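Local coordinates for ribulose bisphosphate carboxylase (Pyrococcus horikoshii, PDB 2D69), which probably catalyses the magnesium-dependent carboxylation of ribulose 1,5-bisphosphate to two molecules of 3-phosphoglycerate, as part of an archaeal AMP degradation pathway, at residues 71-76 with 83-88; 120-125 with 298-303; 138-143 with 340-345; 205-210 with 242-247. All blocks are in the same frame, centred on the assembly; numbering follows the deposited sequence.

Interaction 1: 71-76 with 83-88; sequences KVFYLE and IAKIAY
Lys85 lies across the ring of Tyr74, its CE over the centre of one face at 3.8 Å from the ring centroid and its NZ 4.2 Å from the same centroid, 25° off the ring normal, a cation-pi contact carried by an extended aliphatic chain. Phe73 meets the same lysine from the other end of its chain: Phe73 CZ touches Lys85 CB at 3.6 Å, and the ring reaches on to Ala87, whose N lies at its edge. With chi1 of 73°, CG of Phe73 stands between its own backbone N and carbonyl carbon, which swings the ring over strand 83-88. Both aromatic residues face Lys85 because one extra residue is inserted in strand 71-76. Phe73 N donates to Lys85 O at 3.2 Å, while Lys85 N turns to Tyr74 O at 3.1 Å. Beyond this irregularity the pairing is regular antiparallel, with two-way backbone bonds between Lys71 and Ala87 and between Glu76 and Ile83. On the opposite face of the sheet Val72 and Leu75 pair with Ile86 and Ala84, all four buried; Val72 CG2 rests 4.0 Å from Ile86 CG1, and Leu75 CD1 reaches Ala84 CB at 4.2 Å. Helix 39-49 covers part of this apolar face, with Ala43 and Ala47 against Val72 and Ile46 against Ile86. Strand 26-34 continues the sheet beyond 83-88, and its Glu29 touches Lys85. The whole is a beta hairpin with a classic bulge, at the margin of the mixed sheet of the Rubisco N-terminal domain.

Interaction 2: 120-125 with 298-303; sequences LLDFHP and LAKAAR
Lys300 leaves its helix with CG opposite the backbone N (chi1 176°) and then bends at chi3 (-88°), a course that carries it past the Phe123 ring and sets its NZ beside the strand backbone. Phe123 holds CG between its backbone N and carbonyl carbon, which turns its ring toward the helix, and the two side chains run past each other in opposite directions. Lys300 CD lies over one face of the ring, 4.0 Å from its centroid and offset toward the rim, while Phe123 CZ meets Lys300 CG at 3.6 Å. The ammonium group is gripped by three acceptors. Its NZ forms a salt bridge with Asp122 OD1 at 2.8 Å, approaching on the syn side but 29° out of the carboxylate plane; it also donates to Phe123 O at 2.8 Å and to a water that in turn donates to Asp122 OD2. This probably stabilises a charged lysine in a largely buried setting. His124 lies alongside, its NE2 bonded to Glu29. Trp337 also packs on Lys300, and Leu101 and Phe102 of helix 98-105 touch Phe123 and Ala301 respectively. Strand 115-124 of the N-terminal domain, paired with strands 26-34 and 292-293, is thereby joined to helix 295-305 of the catalytic domain.

Interaction 3: 138-143 with 340-345; sequences FGVQGI and IRPVFP
Val140 presses both methyl groups onto Phe344 where helix 139-147 packs beside the start of strand 344-348, one of the eight parallel strands of the Rubisco alpha/beta barrel. CG2 sits over the middle of the ring face, 4.2 Å from the centroid and only 10° off the ring normal, a CH-pi contact, while CG1 reaches Phe344 CZ at 4.0 Å. The two side chains cross at about a right angle. Ile143, one turn later, touches Phe344 CE1 with its CG2 at 3.7 Å and places its CB at the ring edge. The ring thus fits into the groove between these two branched residues. Val140 is also a bump in a second hollow, since its CG2 drops between Phe344 and the Pro342 ring, 4.1 Å from Pro342 CB. Gly139, with no side chain, lets the chains close up here; its CA comes within 3.0 Å of Pro342 O. The extended chain of Arg341 passes Phe138, its CD 3.6 Å from Phe138 O and its NH2 in a salt bridge with Glu201 of the second subunit. Asp308, just before strand 309-311, takes bonds from the backbone N of Phe138 and of Gly139. A single direct hydrogen bond ties the two segments: Val140 N donates to Pro342 O at 2.9 Å, approaching from above the carbonyl plane, 36° out of it.

Interaction 4: 205-210 with 242-247; sequences KLYRVR and ANEGGQ. With SO4 (sulfate ion), chain I.
A Schellman motif lies at the C-terminal end of helix 231-244 of the alpha/beta barrel, and Tyr207 and Arg210 of helix 199-217 pack against this turn. Tyr207 CB touches Glu244 CG at 3.7 Å. Farther out the ring passes Gly246, which presents only its CA, 3.7 Å from Tyr207 CE2. Gly245 carries the positive phi of the motif, 104°. Arg210 doubles back through bends at chi2 and chi3, which lays one face of its guanidinium group over Tyr207 CD2. Its NH1 is held by Lys221 O and by a salt bridge to Glu222, which also accepts a bond from Gln247 N. Elsewhere on helix 199-217, Lys205 NZ donates to sulfate O3 at 2.7 Å, an ion probably from the crystallisation liquor, and Arg208 forms a salt bridge with Glu145 of the third subunit. Across the contact, a water bridges Arg210 NH2 and Glu244 O. The direct bond runs from Arg210 NH2 to Gly245 O, 3.1 Å, with the oxygen in the guanidinium plane but the donor 74° above the carbonyl plane.

From the N terminus, interaction 1 closes first, a short hairpin complete before any other contact opens. Interaction 2 opens next on strand 115-124 of the same sheet, where Leu121 CD1 packs on Ile83 CD1 of interaction 1, and closes 173 residues later on helix 295-305. Interaction 3 opens within that span and closes beyond it at 340-345, so the two long loops cross; Arg303 of interaction 2 meets segment 340-345 directly, its NE bonding to Arg341 O. Interaction 4 opens and closes inside both long loops, joining neighbouring helices of the barrel. Together the contacts run from the N-terminal sheet, through the domain junction, into the catalytic barrel.

Interaction 1: 71-76 with 83-88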
loop_
_atom_site.group_PDB
_atom_site.type_symbol
_atom_site.label_atom_id
_atom_site.label_comp_id
_atom_site.label_asym_id
_atom_site.label_seq_id
_atom_site.Cartn_x
_atom_site.Cartn_y
_atom_site.Cartn_z
ATOM N N LYS A 71 38.833 -15.885 25.539
ATOM C CA LYS A 71 39.934 -16.263 26.430
ATOM C C LYS A 71 39.417 -16.888 27.712
ATOM O O LYS A 71 38.592 -16.280 28.398
ATOM C CB LYS A 71 40.787 -15.042 26.761
ATOM C CG LYS A 71 41.844 -14.703 25.688
ATOM C CD LYS A 71 43.193 -15.464 25.846
ATOM C CE LYS A 71 44.101 -15.358 24.575
ATOM N NZ LYS A 71 43.271 -15.458 23.274
ATOM N N VAL A 72 39.915 -18.073 28.054
ATOM C CA VAL A 72 39.610 -18.695 29.340
ATOM C C VAL A 72 40.467 -18.017 30.385
ATOM O O VAL A 72 41.684 -18.106 30.320
ATOM C CB VAL A 72 39.928 -20.213 29.375
ATOM C CG1 VAL A 72 39.531 -20.793 30.742
ATOM C CG2 VAL A 72 39.236 -20.948 28.232
ATOM N N PHE A 73 39.836 -17.337 31.346
ATOM C CA PHE A 73 40.562 -16.585 32.357
ATOM C C PHE A 73 40.430 -17.124 33.796
ATOM O O PHE A 73 41.180 -16.699 34.708
ATOM C CB PHE A 73 40.171 -15.118 32.270
ATOM C CG PHE A 73 38.794 -14.802 32.777
ATOM C CD1 PHE A 73 38.594 -14.494 34.122
ATOM C CD2 PHE A 73 37.692 -14.788 31.904
ATOM C CE1 PHE A 73 37.324 -14.189 34.610
ATOM C CE2 PHE A 73 36.408 -14.467 32.371
ATOM C CZ PHE A 73 36.221 -14.161 33.723
ATOM N N TYR A 74 39.478 -18.038 33.984
ATOM C CA TYR A 74 39.238 -18.716 35.253
ATOM C C TYR A 74 39.008 -20.199 34.995
ATOM O O TYR A 74 38.244 -20.570 34.111
ATOM C CB TYR A 74 38.004 -18.116 35.910
ATOM C CG TYR A 74 37.511 -18.803 37.168
ATOM C CD1 TYR A 74 37.656 -18.181 38.423
ATOM C CD2 TYR A 74 36.858 -20.024 37.109
ATOM C CE1 TYR A 74 37.172 -18.767 39.586
ATOM C CE2 TYR A 74 36.369 -20.624 38.260
ATOM C CZ TYR A 74 36.529 -19.987 39.501
ATOM O OH TYR A 74 36.062 -20.576 40.649
ATOM N N LEU A 75 39.649 -21.046 35.778
ATOM C CA LEU A 75 39.485 -22.484 35.632
ATOM C C LEU A 75 39.774 -23.190 36.948
ATOM O O LEU A 75 40.894 -23.175 37.404
ATOM C CB LEU A 75 40.425 -23.029 34.552
ATOM C CG LEU A 75 40.375 -24.554 34.399
ATOM C CD1 LEU A 75 38.928 -24.950 34.027
ATOM C CD2 LEU A 75 41.353 -25.084 33.363
ATOM N N GLU A 76 38.763 -23.791 37.559
ATOM C CA GLU A 76 38.933 -24.445 38.858
ATOM C C GLU A 76 38.068 -25.685 38.964
ATOM O O GLU A 76 37.017 -25.786 38.364
ATOM C CB GLU A 76 38.584 -23.513 40.035
ATOM C CG GLU A 76 39.271 -22.142 40.036
ATOM C CD GLU A 76 40.745 -22.175 40.419
ATOM O OE1 GLU A 76 41.306 -23.260 40.713
ATOM O OE2 GLU A 76 41.350 -21.087 40.426
ATOM N N ILE A 83 34.734 -25.593 36.600
ATOM C CA ILE A 83 34.083 -24.403 36.065
ATOM C C ILE A 83 35.139 -23.617 35.311
ATOM O O ILE A 83 36.303 -23.551 35.765
ATOM C CB ILE A 83 33.394 -23.614 37.181
ATOM C CG1 ILE A 83 32.093 -24.338 37.573
ATOM C CG2 ILE A 83 33.082 -22.190 36.750
ATOM C CD1 ILE A 83 31.306 -23.720 38.797
ATOM N N ALA A 84 34.798 -23.179 34.098
ATOM C CA ALA A 84 35.552 -22.153 33.382
ATOM C C ALA A 84 34.711 -20.899 33.209
ATOM O O ALA A 84 33.514 -20.993 33.000
ATOM C CB ALA A 84 35.981 -22.652 32.036
ATOM N N LYS A 85 35.351 -19.736 33.313
ATOM C CA LYS A 85 34.747 -18.492 32.900
ATOM C C LYS A 85 35.545 -18.040 31.714
ATOM O O LYS A 85 36.778 -18.105 31.709
ATOM C CB LYS A 85 34.803 -17.448 34.007
ATOM C CG LYS A 85 34.308 -17.929 35.342
ATOM C CD LYS A 85 34.239 -16.772 36.340
ATOM C CE LYS A 85 33.969 -17.257 37.772
ATOM N NZ LYS A 85 34.257 -16.208 38.802
ATOM N N ILE A 86 34.845 -17.593 30.696
ATOM C CA ILE A 86 35.455 -17.260 29.416
ATOM C C ILE A 86 35.003 -15.865 29.015
ATOM O O ILE A 86 33.840 -15.498 29.230
ATOM C CB ILE A 86 35.080 -18.293 28.330
ATOM C CG1 ILE A 86 35.483 -19.725 28.777
ATOM C CG2 ILE A 86 35.780 -17.922 27.012
ATOM C CD1 ILE A 86 35.048 -20.869 27.776
ATOM N N ALA A 87 35.952 -15.101 28.497
ATOM C CA ALA A 87 35.729 -13.723 28.105
ATOM C C ALA A 87 35.714 -13.570 26.592
ATOM O O ALA A 87 36.586 -14.095 25.914
ATOM C CB ALA A 87 36.791 -12.824 28.702
ATOM N N TYR A 88 34.738 -12.794 26.114
ATOM C CA TYR A 88 34.401 -12.602 24.702
ATOM C C TYR A 88 34.372 -11.131 24.335
ATOM O O TYR A 88 33.576 -10.376 24.887
ATOM C CB TYR A 88 32.997 -13.183 24.394
ATOM C CG TYR A 88 32.922 -14.698 24.593
ATOM C CD1 TYR A 88 33.050 -15.563 23.531
ATOM C CD2 TYR A 88 32.743 -15.244 25.868
ATOM C CE1 TYR A 88 32.982 -16.923 23.710
ATOM C CE2 TYR A 88 32.637 -16.580 26.065
ATOM C CZ TYR A 88 32.780 -17.434 24.987
ATOM O OH TYR A 88 32.723 -18.771 25.221
#

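Interaction 2: 120-125 with 298-303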
loop_
_atom_site.group_PDB
_atom_site.type_symbol
_atom_site.label_atom_id
_atom_site.label_comp_id
_atom_site.label_asym_id
_atom_site.label_seq_id
_atom_site.Cartn_x
_atom_site.Cartn_y
_atom_site.Cartn_z
ATOM N N LEU A 120 26.048 -24.597 30.275
ATOM C CA LEU A 120 26.233 -23.183 30.341
ATOM C C LEU A 120 25.507 -22.698 31.581
ATOM O O LEU A 120 24.313 -22.834 31.669
ATOM C CB LEU A 120 25.684 -22.570 29.057
ATOM C CG LEU A 120 25.332 -21.097 28.762
ATOM C CD1 LEU A 120 25.474 -20.097 29.850
ATOM C CD2 LEU A 120 26.044 -20.657 27.502
ATOM N N LEU A 121 26.243 -22.133 32.531
ATOM C CA LEU A 121 25.716 -21.773 33.838
ATOM C C LEU A 121 25.131 -20.377 33.911
ATOM O O LEU A 121 24.099 -20.171 34.548
ATOM C CB LEU A 121 26.794 -21.895 34.901
ATOM C CG LEU A 121 27.448 -23.237 35.000
ATOM C CD1 LEU A 121 28.536 -23.220 36.115
ATOM C CD2 LEU A 121 26.380 -24.327 35.264
ATOM N N ASP A 122 25.799 -19.421 33.284
ATOM C CA ASP A 122 25.404 -18.014 33.321
ATOM C C ASP A 122 26.226 -17.246 32.303
ATOM O O ASP A 122 27.277 -17.694 31.870
ATOM C CB ASP A 122 25.683 -17.425 34.727
ATOM C CG ASP A 122 24.789 -16.221 35.085
ATOM O OD1 ASP A 122 23.963 -15.780 34.266
ATOM O OD2 ASP A 122 24.839 -15.635 36.203
ATOM N N PHE A 123 25.757 -16.063 31.942
ATOM C CA PHE A 123 26.510 -15.161 31.112
ATOM C C PHE A 123 26.278 -13.727 31.666
ATOM O O PHE A 123 25.288 -13.444 32.402
ATOM C CB PHE A 123 26.161 -15.347 29.625
ATOM C CG PHE A 123 24.746 -14.921 29.277
ATOM C CD1 PHE A 123 24.517 -13.718 28.693
ATOM C CD2 PHE A 123 23.669 -15.762 29.528
ATOM C CE1 PHE A 123 23.207 -13.327 28.343
ATOM C CE2 PHE A 123 22.329 -15.344 29.204
ATOM C CZ PHE A 123 22.130 -14.155 28.625
ATOM N N HIS A 124 27.240 -12.861 31.407
ATOM C CA HIS A 124 27.208 -11.497 31.917
ATOM C C HIS A 124 27.456 -10.563 30.716
ATOM O O HIS A 124 28.583 -10.418 30.251
ATOM C CB HIS A 124 28.257 -11.326 33.054
ATOM C CG HIS A 124 28.179 -12.411 34.108
ATOM N ND1 HIS A 124 26.990 -12.966 34.523
ATOM C CD2 HIS A 124 29.137 -13.085 34.779
ATOM C CE1 HIS A 124 27.213 -13.926 35.397
ATOM N NE2 HIS A 124 28.507 -14.021 35.573
ATOM N N PRO A 125 26.414 -9.944 30.187
ATOM C CA PRO A 125 26.618 -8.993 29.085
ATOM C C PRO A 125 27.128 -7.641 29.538
ATOM O O PRO A 125 26.568 -7.069 30.440
ATOM C CB PRO A 125 25.240 -8.912 28.433
ATOM C CG PRO A 125 24.244 -9.190 29.645
ATOM C CD PRO A 125 24.999 -10.178 30.479
ATOM N N LEU A 298 18.600 -19.129 30.667
ATOM C CA LEU A 298 17.400 -19.012 29.868
ATOM C C LEU A 298 16.616 -17.836 30.345
ATOM O O LEU A 298 16.197 -17.019 29.553
ATOM C CB LEU A 298 16.556 -20.240 30.030
ATOM C CG LEU A 298 15.646 -20.716 28.931
ATOM C CD1 LEU A 298 15.211 -22.173 29.238
ATOM C CD2 LEU A 298 14.427 -19.838 28.842
ATOM N N ALA A 299 16.447 -17.741 31.653
ATOM C CA ALA A 299 15.674 -16.668 32.246
ATOM C C ALA A 299 16.307 -15.296 31.961
ATOM O O ALA A 299 15.604 -14.301 31.817
ATOM C CB ALA A 299 15.551 -16.870 33.753
ATOM N N LYS A 300 17.632 -15.250 31.951
ATOM C CA LYS A 300 18.353 -14.008 31.729
ATOM C C LYS A 300 18.151 -13.552 30.288
ATOM O O LYS A 300 17.903 -12.393 30.021
ATOM C CB LYS A 300 19.844 -14.198 32.043
ATOM C CG LYS A 300 20.737 -13.013 31.763
ATOM C CD LYS A 300 22.100 -13.166 32.420
ATOM C CE LYS A 300 22.184 -12.647 33.865
ATOM N NZ LYS A 300 23.545 -13.049 34.501
ATOM N N ALA A 301 18.347 -14.460 29.346
ATOM C CA ALA A 301 18.002 -14.159 27.959
ATOM C C ALA A 301 16.571 -13.662 27.823
ATOM O O ALA A 301 16.312 -12.664 27.131
ATOM C CB ALA A 301 18.236 -15.363 27.089
ATOM N N ALA A 302 15.623 -14.337 28.479
ATOM C CA ALA A 302 14.238 -14.013 28.258
ATOM C C ALA A 302 13.937 -12.622 28.849
ATOM O O ALA A 302 13.113 -11.880 28.280
ATOM C CB ALA A 302 13.310 -15.107 28.883
ATOM N N ARG A 303 14.557 -12.288 29.996
ATOM C CA ARG A 303 14.384 -10.962 30.601
ATOM C C ARG A 303 14.990 -9.854 29.715
ATOM O O ARG A 303 14.431 -8.765 29.575
ATOM C CB ARG A 303 15.014 -10.943 31.988
ATOM C CG ARG A 303 14.927 -9.590 32.660
ATOM C CD ARG A 303 15.246 -9.579 34.132
ATOM N NE ARG A 303 15.139 -8.224 34.621
ATOM C CZ ARG A 303 15.769 -7.725 35.675
ATOM N NH1 ARG A 303 16.579 -8.497 36.406
ATOM N NH2 ARG A 303 15.578 -6.448 36.021
HETATM O O HOH W 1 23.215 -13.584 37.470
#

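Interaction 3: 138-143 with 340-345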
loop_
_atom_site.group_PDB
_atom_site.type_symbol
_atom_site.label_atom_id
_atom_site.label_comp_id
_atom_site.label_asym_id
_atom_site.label_seq_id
_atom_site.Cartn_x
_atom_site.Cartn_y
_atom_site.Cartn_z
ATOM N N PHE A 138 6.684 -3.879 30.338
ATOM C CA PHE A 138 5.923 -3.555 31.561
ATOM C C PHE A 138 6.690 -3.921 32.838
ATOM O O PHE A 138 6.898 -3.099 33.721
ATOM C CB PHE A 138 4.542 -4.201 31.504
ATOM C CG PHE A 138 3.690 -3.689 30.401
ATOM C CD1 PHE A 138 2.920 -2.519 30.570
ATOM C CD2 PHE A 138 3.658 -4.342 29.156
ATOM C CE1 PHE A 138 2.129 -2.022 29.548
ATOM C CE2 PHE A 138 2.847 -3.859 28.107
ATOM C CZ PHE A 138 2.092 -2.667 28.304
ATOM N N GLY A 139 7.159 -5.143 32.897
ATOM C CA GLY A 139 7.692 -5.710 34.116
ATOM C C GLY A 139 6.712 -5.722 35.259
ATOM O O GLY A 139 5.504 -5.520 35.086
ATOM N N VAL A 140 7.266 -5.845 36.451
ATOM C CA VAL A 140 6.484 -5.896 37.673
ATOM C C VAL A 140 5.626 -4.648 37.845
ATOM O O VAL A 140 4.412 -4.762 38.074
ATOM C CB VAL A 140 7.436 -6.111 38.899
ATOM C CG1 VAL A 140 6.655 -6.021 40.246
ATOM C CG2 VAL A 140 8.117 -7.487 38.796
ATOM N N GLN A 141 6.241 -3.464 37.738
ATOM C CA GLN A 141 5.508 -2.235 38.031
ATOM C C GLN A 141 4.504 -1.913 36.948
ATOM O O GLN A 141 3.444 -1.515 37.247
ATOM C CB GLN A 141 6.439 -1.029 38.352
ATOM C CG GLN A 141 7.230 -1.226 39.729
ATOM C CD GLN A 141 6.360 -1.754 40.922
ATOM O OE1 GLN A 141 5.303 -1.181 41.254
ATOM N NE2 GLN A 141 6.814 -2.834 41.547
ATOM N N GLY A 142 4.806 -2.217 35.699
ATOM C CA GLY A 142 3.844 -1.981 34.630
ATOM C C GLY A 142 2.590 -2.830 34.751
ATOM O O GLY A 142 1.473 -2.330 34.577
ATOM N N ILE A 143 2.778 -4.116 35.052
ATOM C CA ILE A 143 1.672 -5.034 35.228
ATOM C C ILE A 143 0.914 -4.637 36.440
ATOM O O ILE A 143 -0.317 -4.574 36.412
ATOM C CB ILE A 143 2.175 -6.488 35.313
ATOM C CG1 ILE A 143 2.574 -6.990 33.907
ATOM C CG2 ILE A 143 1.116 -7.440 35.941
ATOM C CD1 ILE A 143 3.530 -8.136 33.943
ATOM N N ILE A 340 16.931 -2.608 32.342
ATOM C CA ILE A 340 16.048 -3.753 32.191
ATOM C C ILE A 340 15.069 -3.862 33.366
ATOM O O ILE A 340 15.453 -4.066 34.505
ATOM C CB ILE A 340 16.824 -5.000 32.065
ATOM C CG1 ILE A 340 17.880 -4.885 30.938
ATOM C CG2 ILE A 340 15.925 -6.175 31.853
ATOM C CD1 ILE A 340 17.369 -4.714 29.545
ATOM N N ARG A 341 13.796 -3.718 33.082
ATOM C CA ARG A 341 12.772 -3.756 34.143
ATOM C C ARG A 341 12.704 -5.135 34.792
ATOM O O ARG A 341 13.100 -6.182 34.150
ATOM C CB ARG A 341 11.430 -3.359 33.541
ATOM C CG ARG A 341 11.197 -1.847 33.405
ATOM C CD ARG A 341 9.939 -1.555 32.558
ATOM N NE ARG A 341 9.796 -0.177 32.138
ATOM C CZ ARG A 341 10.352 0.400 31.051
ATOM N NH1 ARG A 341 11.098 -0.271 30.172
ATOM N NH2 ARG A 341 10.117 1.670 30.829
ATOM N N PRO A 342 12.304 -5.207 36.060
ATOM C CA PRO A 342 12.169 -6.539 36.702
ATOM C C PRO A 342 10.958 -7.338 36.166
ATOM O O PRO A 342 9.969 -6.773 35.730
ATOM C CB PRO A 342 12.008 -6.209 38.198
ATOM C CG PRO A 342 11.384 -4.804 38.234
ATOM C CD PRO A 342 11.938 -4.109 36.968
ATOM N N VAL A 343 11.087 -8.647 36.205
ATOM C CA VAL A 343 10.156 -9.655 35.689
ATOM C C VAL A 343 9.512 -10.429 36.821
ATOM O O VAL A 343 10.197 -10.881 37.757
ATOM C CB VAL A 343 10.954 -10.650 34.805
ATOM C CG1 VAL A 343 10.126 -11.889 34.404
ATOM C CG2 VAL A 343 11.576 -9.912 33.577
ATOM N N PHE A 344 8.189 -10.593 36.782
ATOM C CA PHE A 344 7.487 -11.470 37.720
ATOM C C PHE A 344 7.884 -12.924 37.574
ATOM O O PHE A 344 7.700 -13.498 36.510
ATOM C CB PHE A 344 6.026 -11.477 37.462
ATOM C CG PHE A 344 5.248 -10.448 38.251
ATOM C CD1 PHE A 344 4.500 -9.494 37.593
ATOM C CD2 PHE A 344 5.177 -10.513 39.638
ATOM C CE1 PHE A 344 3.746 -8.559 38.297
ATOM C CE2 PHE A 344 4.407 -9.564 40.361
ATOM C CZ PHE A 344 3.700 -8.601 39.680
ATOM N N PRO A 345 8.346 -13.552 38.639
ATOM C CA PRO A 345 8.384 -15.029 38.659
ATOM C C PRO A 345 6.952 -15.550 38.747
ATOM O O PRO A 345 6.125 -14.912 39.418
ATOM C CB PRO A 345 9.144 -15.365 39.932
ATOM C CG PRO A 345 9.716 -14.120 40.411
ATOM C CD PRO A 345 8.819 -12.983 39.912
#

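Interaction 4: 205-210 with 242-247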
loop_
_atom_site.group_PDB
_atom_site.type_symbol
_atom_site.label_atom_id
_atom_site.label_comp_id
_atom_site.label_asym_id
_atom_site.label_seq_id
_atom_site.Cartn_x
_atom_site.Cartn_y
_atom_site.Cartn_z
ATOM N N LYS A 205 -15.176 -14.015 22.208
ATOM C CA LYS A 205 -16.059 -14.340 23.337
ATOM C C LYS A 205 -15.472 -14.004 24.693
ATOM O O LYS A 205 -16.129 -13.400 25.516
ATOM C CB LYS A 205 -16.484 -15.813 23.292
ATOM C CG LYS A 205 -17.430 -16.308 24.385
ATOM C CD LYS A 205 -18.790 -15.628 24.330
ATOM C CE LYS A 205 -19.693 -16.188 25.415
ATOM N NZ LYS A 205 -21.101 -15.592 25.353
ATOM N N LEU A 206 -14.233 -14.394 24.938
ATOM C CA LEU A 206 -13.703 -14.358 26.303
ATOM C C LEU A 206 -13.462 -12.956 26.823
ATOM O O LEU A 206 -13.581 -12.707 28.024
ATOM C CB LEU A 206 -12.428 -15.177 26.407
ATOM C CG LEU A 206 -12.599 -16.647 26.760
ATOM C CD1 LEU A 206 -12.951 -16.776 28.198
ATOM C CD2 LEU A 206 -13.669 -17.311 25.847
ATOM N N TYR A 207 -13.156 -12.032 25.931
ATOM C CA TYR A 207 -12.917 -10.643 26.334
ATOM C C TYR A 207 -14.227 -9.953 26.650
ATOM O O TYR A 207 -14.265 -9.023 27.453
ATOM C CB TYR A 207 -12.039 -9.896 25.288
ATOM C CG TYR A 207 -10.582 -10.355 25.384
ATOM C CD1 TYR A 207 -10.054 -11.314 24.526
ATOM C CD2 TYR A 207 -9.739 -9.887 26.434
ATOM C CE1 TYR A 207 -8.794 -11.737 24.679
ATOM C CE2 TYR A 207 -8.472 -10.318 26.581
ATOM C CZ TYR A 207 -7.992 -11.265 25.720
ATOM O OH TYR A 207 -6.714 -11.758 25.797
ATOM N N ARG A 208 -15.309 -10.385 26.019
ATOM C CA ARG A 208 -16.640 -9.924 26.424
ATOM C C ARG A 208 -17.007 -10.390 27.844
ATOM O O ARG A 208 -17.487 -9.617 28.666
ATOM C CB ARG A 208 -17.719 -10.377 25.434
ATOM C CG ARG A 208 -17.512 -9.802 24.025
ATOM C CD ARG A 208 -18.576 -10.222 22.987
ATOM N NE ARG A 208 -19.876 -9.671 23.371
ATOM C CZ ARG A 208 -20.847 -10.329 24.016
ATOM N NH1 ARG A 208 -20.711 -11.619 24.359
ATOM N NH2 ARG A 208 -21.988 -9.681 24.316
ATOM N N VAL A 209 -16.741 -11.646 28.133
ATOM C CA VAL A 209 -16.946 -12.179 29.474
ATOM C C VAL A 209 -16.048 -11.426 30.461
ATOM O O VAL A 209 -16.501 -11.016 31.549
ATOM C CB VAL A 209 -16.556 -13.670 29.534
ATOM C CG1 VAL A 209 -16.592 -14.233 30.999
ATOM C CG2 VAL A 209 -17.417 -14.518 28.605
ATOM N N ARG A 210 -14.776 -11.247 30.074
ATOM C CA ARG A 210 -13.808 -10.522 30.855
ATOM C C ARG A 210 -14.366 -9.163 31.233
ATOM O O ARG A 210 -14.386 -8.796 32.423
ATOM C CB ARG A 210 -12.503 -10.339 30.049
ATOM C CG ARG A 210 -11.332 -9.808 30.814
ATOM C CD ARG A 210 -11.363 -8.319 31.033
ATOM N NE ARG A 210 -11.092 -7.535 29.835
ATOM C CZ ARG A 210 -9.894 -7.251 29.337
ATOM N NH1 ARG A 210 -8.764 -7.707 29.875
ATOM N NH2 ARG A 210 -9.817 -6.471 28.251
ATOM N N ALA A 242 -4.961 -7.560 21.086
ATOM C CA ALA A 242 -4.853 -6.095 21.338
ATOM C C ALA A 242 -6.118 -5.402 20.857
ATOM O O ALA A 242 -6.688 -4.516 21.522
ATOM C CB ALA A 242 -3.656 -5.524 20.633
ATOM N N ASN A 243 -6.591 -5.844 19.702
ATOM C CA ASN A 243 -7.805 -5.316 19.127
ATOM C C ASN A 243 -9.025 -5.501 19.965
ATOM O O ASN A 243 -9.919 -4.671 19.963
ATOM C CB ASN A 243 -8.075 -5.983 17.787
ATOM C CG ASN A 243 -8.201 -5.009 16.766
ATOM O OD1 ASN A 243 -7.150 -4.625 16.159
ATOM N ND2 ASN A 243 -9.437 -4.428 16.620
ATOM N N GLU A 244 -9.055 -6.593 20.694
ATOM C CA GLU A 244 -10.158 -6.879 21.583
ATOM C C GLU A 244 -10.030 -6.215 22.955
ATOM O O GLU A 244 -10.952 -6.300 23.751
ATOM C CB GLU A 244 -10.371 -8.403 21.676
ATOM C CG GLU A 244 -11.823 -8.848 21.795
ATOM C CD GLU A 244 -12.687 -8.537 20.577
ATOM O OE1 GLU A 244 -12.191 -8.506 19.457
ATOM O OE2 GLU A 244 -13.888 -8.330 20.752
ATOM N N GLY A 245 -8.928 -5.524 23.221
ATOM C CA GLY A 245 -8.726 -4.893 24.514
ATOM C C GLY A 245 -7.758 -5.625 25.428
ATOM O O GLY A 245 -7.584 -5.219 26.555
ATOM N N GLY A 246 -7.154 -6.706 24.991
ATOM C CA GLY A 246 -6.260 -7.446 25.861
ATOM C C GLY A 246 -4.937 -6.762 26.074
ATOM O O GLY A 246 -4.438 -6.049 25.182
ATOM N N GLN A 247 -4.333 -6.998 27.237
ATOM C CA GLN A 247 -3.000 -6.480 27.527
ATOM C C GLN A 247 -1.947 -7.525 27.766
ATOM O O GLN A 247 -0.839 -7.174 28.152
ATOM C CB GLN A 247 -3.018 -5.478 28.699
ATOM C CG GLN A 247 -3.966 -4.302 28.465
ATOM C CD GLN A 247 -3.985 -3.203 29.572
ATOM O OE1 GLN A 247 -4.807 -3.273 30.496
ATOM N NE2 GLN A 247 -3.148 -2.156 29.419
HETATM S S SO4 I . -20.884 -12.591 28.215
HETATM O O1 SO4 I . -22.222 -12.047 28.420
HETATM O O2 SO4 I . -20.429 -13.222 29.454
HETATM O O3 SO4 I . -20.914 -13.552 27.114
HETATM O O4 SO4 I . -19.988 -11.496 27.870
HETATM O O HOH W 2 -11.879 -5.745 26.308
#